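Long-range contacts in putative Ribokinase II (Escherichia coli O6, PDB 3IQ0), which probably phosphorylates a sugar such as ribose, binding ATP and magnesium as a member of the pfkB (ribokinase) family of carbohydrate kinases: residues I9-V14 / M137-F142; Y248-V253 / L289-R294; A283-A288 / M304-F309. All blocks are in the same frame, centred on the assembly; numbering follows the deposited sequence.

The three contacts illustrate how a ribokinase-like fold brings separate parts of its chain together. Interaction 1 closes first along the chain, joining the loops that follow two neighbouring parallel strands inside the large sheet, 5-9 and 131-137; the side chain of its Ser139 is about 7 Å from ATP. Interactions 2 and 3 come later, and their segments alternate along the sequence, tied by helix 276-290, which serves both. Their centres lie about 11 Å apart and they touch, the ring of Tyr248 packing on Asn284, Ala285 and Phe309. Interaction 1 is more remote, its centre about 24 and 25 Å from the other two. Interactions 2 and 3 together shape the adenosine end of the ATP pocket.

Interaction 1. Residues I9-V14 / M137-F142; sequences IGEILV and MGSSLF
In the Rossmann-like sheet of the ribokinase fold, strands 5-9 and 131-137 run parallel side by side, and just beyond their C-terminal ends the carboxylate of Glu11 meets the hydroxyls of Ser139 and Ser140. The two serines sit in a short 3-10 turn and approach different oxygens of the same carboxylate. Ser139 OG donates at 2.8 Å to the syn lone pair of Glu11 OE2, on the side of the other oxygen. Ser140 OG donates to Glu11 OE1 in a very short bond of 2.5 Å. Two bonds, one to each oxygen, would hold the carboxylate's rotation. Glu11 reaches the turn by bending: its CG lies between the backbone N and the carbonyl carbon (chi1 66°), and the chain folds again at chi2 (-80°). Asn169 accepts from the backbone N of Ser139, and Pro40 of helix 39-49 touches Glu11, so the turn and its partner are held from other sides too. Gly10 leaves room for the serine hydroxyl, its CA 3.4 Å from Ser140 OG. A water accepts from Met137 N at 2.8 Å and donates to Ser140 OG at 3.0 Å.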
loop_
_atom_site.group_PDB
_atom_site.type_symbol
_atom_site.label_atom_id
_atom_site.label_comp_id
_atom_site.label_asym_id
_atom_site.label_seq_id
_atom_site.Cartn_x
_atom_site.Cartn_y
_atom_site.Cartn_z
ATOM N N ILE B 9 16.467 -1.461 14.349
ATOM C CA ILE B 9 15.272 -2.254 14.153
ATOM C C ILE B 9 14.156 -1.326 13.713
ATOM O O ILE B 9 14.170 -0.140 14.032
ATOM C CB ILE B 9 14.899 -2.934 15.491
ATOM C CG1 ILE B 9 13.708 -3.875 15.317
ATOM C CG2 ILE B 9 14.590 -1.868 16.534
ATOM C CD1 ILE B 9 13.513 -4.787 16.520
ATOM N N GLY B 10 13.186 -1.847 12.973
ATOM C CA GLY B 10 12.098 -0.980 12.569
ATOM C C GLY B 10 11.511 -1.202 11.197
ATOM O O GLY B 10 11.586 -2.291 10.629
ATOM N N GLU B 11 10.933 -0.138 10.662
ATOM C CA GLU B 11 10.278 -0.192 9.372
ATOM C C GLU B 11 11.187 0.025 8.174
ATOM O O GLU B 11 12.077 0.874 8.189
ATOM C CB GLU B 11 9.141 0.835 9.330
ATOM C CG GLU B 11 9.592 2.302 9.392
ATOM C CD GLU B 11 9.919 2.790 10.799
ATOM O OE1 GLU B 11 10.024 1.953 11.720
ATOM O OE2 GLU B 11 10.076 4.017 10.979
ATOM N N ILE B 12 10.948 -0.773 7.141
ATOM C CA ILE B 12 11.657 -0.680 5.877
ATOM C C ILE B 12 10.522 -0.553 4.867
ATOM O O ILE B 12 9.604 -1.375 4.851
ATOM C CB ILE B 12 12.458 -1.950 5.561
ATOM C CG1 ILE B 12 13.708 -2.017 6.438
ATOM C CG2 ILE B 12 12.850 -1.970 4.097
ATOM C CD1 ILE B 12 14.527 -3.267 6.201
ATOM N N LEU B 13 10.565 0.483 4.045
ATOM C CA LEU B 13 9.521 0.692 3.055
ATOM C C LEU B 13 10.109 1.329 1.812
ATOM O O LEU B 13 11.299 1.654 1.781
ATOM C CB LEU B 13 8.428 1.605 3.622
ATOM C CG LEU B 13 8.873 2.929 4.256
ATOM C CD1 LEU B 13 7.967 4.062 3.829
ATOM C CD2 LEU B 13 8.861 2.784 5.763
ATOM N N VAL B 14 9.281 1.483 0.782
ATOM C CA VAL B 14 9.723 2.130 -0.442
ATOM C C VAL B 14 8.958 3.438 -0.560
ATOM O O VAL B 14 7.834 3.562 -0.074
ATOM C CB VAL B 14 9.465 1.277 -1.711
ATOM C CG1 VAL B 14 10.303 0.005 -1.668
ATOM C CG2 VAL B 14 7.986 0.948 -1.835
HETATM N N MSE B 137 14.543 3.843 16.697
HETATM C CA MSE B 137 13.851 4.965 16.067
HETATM C C MSE B 137 12.451 5.002 16.688
HETATM O O MSE B 137 11.712 4.021 16.609
HETATM C CB MSE B 137 13.713 4.744 14.556
HETATM C CG MSE B 137 14.987 4.918 13.764
HETATM SE SE MSE B 137 15.550 6.757 13.824
HETATM C CE MSE B 137 17.140 6.606 12.728
ATOM N N GLY B 138 12.094 6.121 17.307
ATOM C CA GLY B 138 10.778 6.224 17.912
ATOM C C GLY B 138 9.657 6.030 16.904
ATOM O O GLY B 138 8.551 5.612 17.260
ATOM N N SER B 139 9.946 6.316 15.638
ATOM C CA SER B 139 8.958 6.179 14.574
ATOM C C SER B 139 8.508 4.740 14.360
ATOM O O SER B 139 7.540 4.489 13.646
ATOM C CB SER B 139 9.526 6.720 13.265
ATOM O OG SER B 139 10.651 5.954 12.870
ATOM N N SER B 140 9.210 3.798 14.978
ATOM C CA SER B 140 8.872 2.387 14.832
ATOM C C SER B 140 7.870 1.893 15.870
ATOM O O SER B 140 7.214 0.877 15.669
ATOM C CB SER B 140 10.136 1.530 14.928
ATOM O OG SER B 140 11.098 1.933 13.975
ATOM N N LEU B 141 7.754 2.608 16.981
ATOM C CA LEU B 141 6.848 2.194 18.048
ATOM C C LEU B 141 5.412 2.650 17.823
ATOM O O LEU B 141 4.948 3.584 18.474
ATOM C CB LEU B 141 7.363 2.723 19.387
ATOM C CG LEU B 141 8.804 2.318 19.712
ATOM C CD1 LEU B 141 9.237 2.923 21.041
ATOM C CD2 LEU B 141 8.900 0.802 19.750
ATOM N N PHE B 142 4.716 1.986 16.902
ATOM C CA PHE B 142 3.334 2.331 16.597
ATOM C C PHE B 142 2.351 1.200 16.892
ATOM O O PHE B 142 1.200 1.241 16.455
ATOM C CB PHE B 142 3.207 2.780 15.130
ATOM C CG PHE B 142 3.723 1.776 14.123
ATOM C CD1 PHE B 142 3.034 0.594 13.875
ATOM C CD2 PHE B 142 4.887 2.033 13.400
ATOM C CE1 PHE B 142 3.493 -0.319 12.921
ATOM C CE2 PHE B 142 5.354 1.129 12.447
ATOM C CZ PHE B 142 4.658 -0.048 12.205
HETATM O O HOH W 1 13.458 1.464 15.730
#

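Interaction 2. Residues Y248-V253 / L289-R294; sequences YPVEEV and LAVTRR. With ATP (adenosine-5'-triphosphate), chain G.
Val253 N donates to Val291 O at 2.7 Å, a nearly straight bond (160° at the hydrogen) that enters almost along the C=O axis and joins the loop after strand 242-245 to the chain leaving helix 276-290. That chain turns through a type I beta turn from Ala290 to Arg293, and Leu289 O is gripped twice by one residue, Thr292, through its N and, at 2.6 Å, its OG1. The same torsion that turns OG1 back to Leu289 O leaves Thr292 CG2 facing the other loop, where it packs on Val250 CB at 3.8 Å. Beside it the isopropyl groups of Val250 and Val291 cross at about a right angle, CG2 to CG2. Both valines lie on one side of the adenine plane, Val291 CG2 over the ring and Val250 CG2 beyond its N1 edge, with Val291 CG1 3.7 Å from ATP N7. Glu252, extended with CG anti to the backbone N (chi1 -177°), runs past Val291 to the amino group, where OE2 accepts from ATP N6 at 2.8 Å. Tyr248 O lies 3.2 Å from ATP C2. Apolar groups on one side and an acceptor for the amino group together make up part of the adenine pocket of this pfkB-family kinase.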
loop_
_atom_site.group_PDB
_atom_site.type_symbol
_atom_site.label_atom_id
_atom_site.label_comp_id
_atom_site.label_asym_id
_atom_site.label_seq_id
_atom_site.Cartn_x
_atom_site.Cartn_y
_atom_site.Cartn_z
ATOM N N TYR B 248 25.890 24.245 8.196
ATOM C CA TYR B 248 26.620 24.563 6.978
ATOM C C TYR B 248 25.554 25.048 6.006
ATOM O O TYR B 248 24.485 24.453 5.915
ATOM C CB TYR B 248 27.301 23.308 6.428
ATOM C CG TYR B 248 28.378 22.744 7.328
ATOM C CD1 TYR B 248 29.665 23.278 7.325
ATOM C CD2 TYR B 248 28.104 21.690 8.199
ATOM C CE1 TYR B 248 30.652 22.780 8.168
ATOM C CE2 TYR B 248 29.083 21.185 9.049
ATOM C CZ TYR B 248 30.351 21.733 9.029
ATOM O OH TYR B 248 31.316 21.244 9.878
ATOM N N PRO B 249 25.819 26.147 5.283
ATOM C CA PRO B 249 24.830 26.659 4.330
ATOM C C PRO B 249 24.781 25.791 3.075
ATOM O O PRO B 249 25.810 25.550 2.448
ATOM C CB PRO B 249 25.335 28.070 4.046
ATOM C CG PRO B 249 26.829 27.896 4.114
ATOM C CD PRO B 249 26.999 27.028 5.349
ATOM N N VAL B 250 23.589 25.313 2.718
ATOM C CA VAL B 250 23.431 24.469 1.533
ATOM C C VAL B 250 22.063 24.646 0.882
ATOM O O VAL B 250 21.112 25.093 1.529
ATOM C CB VAL B 250 23.597 22.958 1.871
ATOM C CG1 VAL B 250 24.956 22.700 2.499
ATOM C CG2 VAL B 250 22.487 22.505 2.801
ATOM N N GLU B 251 21.972 24.290 -0.399
ATOM C CA GLU B 251 20.717 24.392 -1.131
ATOM C C GLU B 251 19.868 23.156 -0.828
ATOM O O GLU B 251 19.996 22.117 -1.483
ATOM C CB GLU B 251 20.981 24.506 -2.641
ATOM C CG GLU B 251 21.539 23.244 -3.305
ATOM C CD GLU B 251 23.057 23.214 -3.398
ATOM O OE1 GLU B 251 23.610 22.126 -3.681
ATOM O OE2 GLU B 251 23.690 24.274 -3.203
ATOM N N GLU B 252 19.008 23.271 0.179
ATOM C CA GLU B 252 18.143 22.172 0.596
ATOM C C GLU B 252 17.167 21.735 -0.491
ATOM O O GLU B 252 16.522 22.562 -1.133
ATOM C CB GLU B 252 17.370 22.577 1.849
ATOM C CG GLU B 252 16.493 21.483 2.425
ATOM C CD GLU B 252 15.806 21.923 3.700
ATOM O OE1 GLU B 252 14.877 22.754 3.625
ATOM O OE2 GLU B 252 16.209 21.446 4.778
ATOM N N VAL B 253 17.049 20.425 -0.675
ATOM C CA VAL B 253 16.164 19.861 -1.689
ATOM C C VAL B 253 15.198 18.828 -1.111
ATOM O O VAL B 253 14.064 18.709 -1.574
ATOM C CB VAL B 253 16.989 19.199 -2.813
ATOM C CG1 VAL B 253 16.085 18.438 -3.755
ATOM C CG2 VAL B 253 17.763 20.256 -3.570
ATOM N N LEU B 289 24.835 17.525 4.021
ATOM C CA LEU B 289 25.004 16.920 2.710
ATOM C C LEU B 289 23.744 16.173 2.303
ATOM O O LEU B 289 23.316 16.233 1.149
ATOM C CB LEU B 289 26.188 15.949 2.732
ATOM C CG LEU B 289 27.563 16.606 2.616
ATOM C CD1 LEU B 289 28.658 15.571 2.817
ATOM C CD2 LEU B 289 27.682 17.258 1.232
ATOM N N ALA B 290 23.160 15.465 3.260
ATOM C CA ALA B 290 21.954 14.680 3.031
ATOM C C ALA B 290 20.817 15.445 2.355
ATOM O O ALA B 290 20.238 14.972 1.378
ATOM C CB ALA B 290 21.467 14.102 4.350
ATOM N N VAL B 291 20.498 16.624 2.876
ATOM C CA VAL B 291 19.396 17.412 2.336
ATOM C C VAL B 291 19.631 18.003 0.949
ATOM O O VAL B 291 18.707 18.570 0.366
ATOM C CB VAL B 291 18.993 18.567 3.306
ATOM C CG1 VAL B 291 18.782 18.008 4.706
ATOM C CG2 VAL B 291 20.046 19.667 3.307
ATOM N N THR B 292 20.839 17.863 0.408
ATOM C CA THR B 292 21.125 18.422 -0.915
ATOM C C THR B 292 20.684 17.537 -2.079
ATOM O O THR B 292 20.720 17.970 -3.228
ATOM C CB THR B 292 22.635 18.744 -1.101
ATOM O OG1 THR B 292 23.396 17.528 -1.123
ATOM C CG2 THR B 292 23.137 19.640 0.025
ATOM N N ARG B 293 20.279 16.305 -1.792
ATOM C CA ARG B 293 19.833 15.385 -2.837
ATOM C C ARG B 293 18.436 14.845 -2.562
ATOM O O ARG B 293 18.051 14.667 -1.409
ATOM C CB ARG B 293 20.818 14.227 -2.988
ATOM C CG ARG B 293 22.072 14.619 -3.738
ATOM C CD ARG B 293 23.129 13.542 -3.699
ATOM N NE ARG B 293 24.250 13.889 -4.568
ATOM C CZ ARG B 293 25.411 13.245 -4.590
ATOM N NH1 ARG B 293 25.616 12.210 -3.785
ATOM N NH2 ARG B 293 26.367 13.633 -5.421
ATOM N N ARG B 294 17.689 14.583 -3.632
ATOM C CA ARG B 294 16.321 14.092 -3.521
ATOM C C ARG B 294 16.266 12.578 -3.349
ATOM O O ARG B 294 16.983 11.836 -4.022
ATOM C CB ARG B 294 15.519 14.511 -4.755
ATOM C CG ARG B 294 14.016 14.427 -4.583
ATOM C CD ARG B 294 13.302 15.077 -5.762
ATOM N NE ARG B 294 13.690 14.452 -7.024
ATOM C CZ ARG B 294 13.251 14.834 -8.221
ATOM N NH1 ARG B 294 12.401 15.847 -8.330
ATOM N NH2 ARG B 294 13.662 14.195 -9.311
HETATM P PG ATP G . 13.702 13.630 11.376
HETATM O O1G ATP G . 13.681 13.478 9.878
HETATM O O2G ATP G . 12.320 13.540 11.972
HETATM O O3G ATP G . 14.598 12.567 12.011
HETATM P PB ATP G . 15.291 15.724 12.725
HETATM O O1B ATP G . 14.687 16.969 13.300
HETATM O O2B ATP G . 15.706 14.600 13.609
HETATM O O3B ATP G . 14.291 15.105 11.626
HETATM P PA ATP G . 16.767 17.683 11.255
HETATM O O1A ATP G . 15.877 17.908 10.053
HETATM O O2A ATP G . 16.741 18.623 12.399
HETATM O O3A ATP G . 16.509 16.179 11.826
HETATM O "O5'" ATP G . 18.503 17.211 11.098
HETATM C "C5'" ATP G . 19.642 16.515 10.861
HETATM C "C4'" ATP G . 20.793 17.435 11.183
HETATM O "O4'" ATP G . 21.041 17.701 9.797
HETATM C "C3'" ATP G . 20.578 18.900 11.700
HETATM O "O3'" ATP G . 20.695 19.067 13.102
HETATM C "C2'" ATP G . 21.551 19.644 10.894
HETATM O "O2'" ATP G . 22.856 19.576 11.484
HETATM C "C1'" ATP G . 21.476 19.017 9.536
HETATM N N9 ATP G . 20.464 19.732 8.655
HETATM C C8 ATP G . 19.117 19.457 8.447
HETATM N N7 ATP G . 18.551 20.321 7.590
HETATM C C5 ATP G . 19.503 21.171 7.209
HETATM C C6 ATP G . 19.615 22.369 6.310
HETATM N N6 ATP G . 18.536 22.777 5.641
HETATM N N1 ATP G . 20.860 23.023 6.179
HETATM C C2 ATP G . 22.015 22.629 6.859
HETATM N N3 ATP G . 21.972 21.525 7.714
HETATM C C4 ATP G . 20.778 20.795 7.920
#

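Interaction 3. Residues A283-A288 / M304-F309. With ATP (adenosine-5'-triphosphate), chain G.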
loop_
_atom_site.group_PDB
_atom_site.type_symbol
_atom_site.label_atom_id
_atom_site.label_comp_id
_atom_site.label_asym_id
_atom_site.label_seq_id
_atom_site.Cartn_x
_atom_site.Cartn_y
_atom_site.Cartn_z
ATOM N N ALA B 283 28.604 14.629 12.011
ATOM C CA ALA B 283 27.179 14.330 11.941
ATOM C C ALA B 283 26.484 15.536 11.322
ATOM O O ALA B 283 25.678 15.397 10.407
ATOM C CB ALA B 283 26.620 14.062 13.336
ATOM N N ASN B 284 26.811 16.721 11.828
ATOM C CA ASN B 284 26.234 17.972 11.345
ATOM C C ASN B 284 26.448 18.120 9.840
ATOM O O ASN B 284 25.523 18.442 9.097
ATOM C CB ASN B 284 26.862 19.152 12.101
ATOM C CG ASN B 284 26.298 20.495 11.676
ATOM O OD1 ASN B 284 25.100 20.635 11.439
ATOM N ND2 ASN B 284 27.165 21.501 11.599
ATOM N N ALA B 285 27.674 17.877 9.397
ATOM C CA ALA B 285 28.006 17.964 7.985
ATOM C C ALA B 285 27.261 16.891 7.197
ATOM O O ALA B 285 26.807 17.141 6.082
ATOM C CB ALA B 285 29.505 17.807 7.790
ATOM N N CYS B 286 27.138 15.698 7.772
ATOM C CA CYS B 286 26.436 14.607 7.094
ATOM C C CYS B 286 24.989 15.019 6.826
ATOM O O CYS B 286 24.491 14.924 5.699
ATOM C CB CYS B 286 26.463 13.336 7.946
ATOM S SG CYS B 286 25.837 11.858 7.097
ATOM N N GLY B 287 24.315 15.493 7.864
ATOM C CA GLY B 287 22.942 15.915 7.687
ATOM C C GLY B 287 22.831 17.029 6.662
ATOM O O GLY B 287 21.843 17.113 5.936
ATOM N N ALA B 288 23.844 17.887 6.604
ATOM C CA ALA B 288 23.849 19.003 5.661
ATOM C C ALA B 288 23.928 18.471 4.237
ATOM O O ALA B 288 23.194 18.912 3.354
ATOM C CB ALA B 288 25.031 19.917 5.940
HETATM N N MSE B 304 35.115 10.369 3.823
HETATM C CA MSE B 304 35.888 11.451 3.232
HETATM C C MSE B 304 35.072 12.462 2.436
HETATM O O MSE B 304 35.552 13.560 2.144
HETATM C CB MSE B 304 37.045 10.901 2.400
HETATM C CG MSE B 304 38.164 10.336 3.272
HETATM SE SE MSE B 304 38.681 11.485 4.797
HETATM C CE MSE B 304 39.992 12.572 3.888
ATOM N N GLU B 305 33.835 12.121 2.086
ATOM C CA GLU B 305 33.014 13.095 1.374
ATOM C C GLU B 305 32.664 14.149 2.416
ATOM O O GLU B 305 32.652 15.334 2.122
ATOM C CB GLU B 305 31.749 12.451 0.793
ATOM C CG GLU B 305 32.053 11.345 -0.209
ATOM C CD GLU B 305 30.817 10.738 -0.857
ATOM O OE1 GLU B 305 29.818 10.494 -0.150
ATOM O OE2 GLU B 305 30.860 10.487 -2.086
ATOM N N ILE B 306 32.400 13.708 3.643
ATOM C CA ILE B 306 32.079 14.628 4.732
ATOM C C ILE B 306 33.320 15.478 5.029
ATOM O O ILE B 306 33.247 16.701 5.166
ATOM C CB ILE B 306 31.700 13.860 6.021
ATOM C CG1 ILE B 306 30.499 12.939 5.758
ATOM C CG2 ILE B 306 31.379 14.847 7.137
ATOM C CD1 ILE B 306 30.148 12.045 6.944
ATOM N N GLU B 307 34.460 14.804 5.117
ATOM C CA GLU B 307 35.741 15.435 5.402
ATOM C C GLU B 307 36.022 16.590 4.432
ATOM O O GLU B 307 36.351 17.705 4.844
ATOM C CB GLU B 307 36.844 14.378 5.306
ATOM C CG GLU B 307 38.183 14.775 5.891
ATOM C CD GLU B 307 38.856 15.894 5.126
ATOM O OE1 GLU B 307 38.942 15.803 3.880
ATOM O OE2 GLU B 307 39.310 16.859 5.779
ATOM N N THR B 308 35.892 16.313 3.142
ATOM C CA THR B 308 36.131 17.322 2.124
ATOM C C THR B 308 35.087 18.433 2.212
ATOM O O THR B 308 35.407 19.613 2.059
ATOM C CB THR B 308 36.100 16.691 0.728
ATOM O OG1 THR B 308 34.865 15.988 0.555
ATOM C CG2 THR B 308 37.247 15.722 0.557
ATOM N N PHE B 309 33.838 18.055 2.458
ATOM C CA PHE B 309 32.758 19.027 2.589
ATOM C C PHE B 309 33.160 20.044 3.655
ATOM O O PHE B 309 33.114 21.254 3.437
ATOM C CB PHE B 309 31.470 18.315 3.010
ATOM C CG PHE B 309 30.306 19.238 3.251
ATOM C CD1 PHE B 309 29.645 19.849 2.187
ATOM C CD2 PHE B 309 29.863 19.490 4.545
ATOM C CE1 PHE B 309 28.556 20.695 2.413
ATOM C CE2 PHE B 309 28.779 20.332 4.782
ATOM C CZ PHE B 309 28.125 20.934 3.717
HETATM P PG ATP G . 13.702 13.630 11.376
HETATM O O1G ATP G . 13.681 13.478 9.878
HETATM O O2G ATP G . 12.320 13.540 11.972
HETATM O O3G ATP G . 14.598 12.567 12.011
HETATM P PB ATP G . 15.291 15.724 12.725
HETATM O O1B ATP G . 14.687 16.969 13.300
HETATM O O2B ATP G . 15.706 14.600 13.609
HETATM O O3B ATP G . 14.291 15.105 11.626
HETATM P PA ATP G . 16.767 17.683 11.255
HETATM O O1A ATP G . 15.877 17.908 10.053
HETATM O O2A ATP G . 16.741 18.623 12.399
HETATM O O3A ATP G . 16.509 16.179 11.826
HETATM O "O5'" ATP G . 18.503 17.211 11.098
HETATM C "C5'" ATP G . 19.642 16.515 10.861
HETATM C "C4'" ATP G . 20.793 17.435 11.183
HETATM O "O4'" ATP G . 21.041 17.701 9.797
HETATM C "C3'" ATP G . 20.578 18.900 11.700
HETATM O "O3'" ATP G . 20.695 19.067 13.102
HETATM C "C2'" ATP G . 21.551 19.644 10.894
HETATM O "O2'" ATP G . 22.856 19.576 11.484
HETATM C "C1'" ATP G . 21.476 19.017 9.536
HETATM N N9 ATP G . 20.464 19.732 8.655
HETATM C C8 ATP G . 19.117 19.457 8.447
HETATM N N7 ATP G . 18.551 20.321 7.590
HETATM C C5 ATP G . 19.503 21.171 7.209
HETATM C C6 ATP G . 19.615 22.369 6.310
HETATM N N6 ATP G . 18.536 22.777 5.641
HETATM N N1 ATP G . 20.860 23.023 6.179
HETATM C C2 ATP G . 22.015 22.629 6.859
HETATM N N3 ATP G . 21.972 21.525 7.714
HETATM C C4 ATP G . 20.778 20.795 7.920
#
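Two helices of the ribokinase fold, 276-290 and 303-312, cross here, and small residues of one, Ala285, Cys286 and Ala288, receive the bulky Ile306 and Phe309 of the other. The axes of segments 283-288 and 304-309 make 95° and approach to 9.4 Å. The central bump is the methyl of Ala285, which fills the notch between the two large side chains, one helical turn apart: CB lies 3.6 Å from Ile306 CG2 and 3.7 Å from Phe309 CD2. To the phenyl ring it comes at the edge, near the ring plane. With CG anti to the backbone N (chi1 177°), Phe309 thrusts its ring away from its own helix and across the other, until CZ reaches Ala288 CB at 3.9 Å; this second methyl meets the ring obliquely. Ile306 splits its two branches. Its CG2 branch takes the Ala285 side, while the extended CG1 branch carries CD1 to Cys286 CB at 4.0 Å. No hydrogen bond passes between the segments, so the fit rests on these apolar shapes. Tyr248 meets the Phe309 ring edge-to-face, and Val250 and Leu289 also touch that residue, so the aromatic ring joins this packing to the loop at the nucleotide.

Another side of helix 276-290 faces ATP. Gly287, without a side chain, allows the ribose to lie close, its CA 3.4 Å from ATP O4'. Asn284 has its amide held by a bond from ND2 to Glu246 O, while its OD1 accepts a very short hydrogen bond from ATP O2', 2.5 Å.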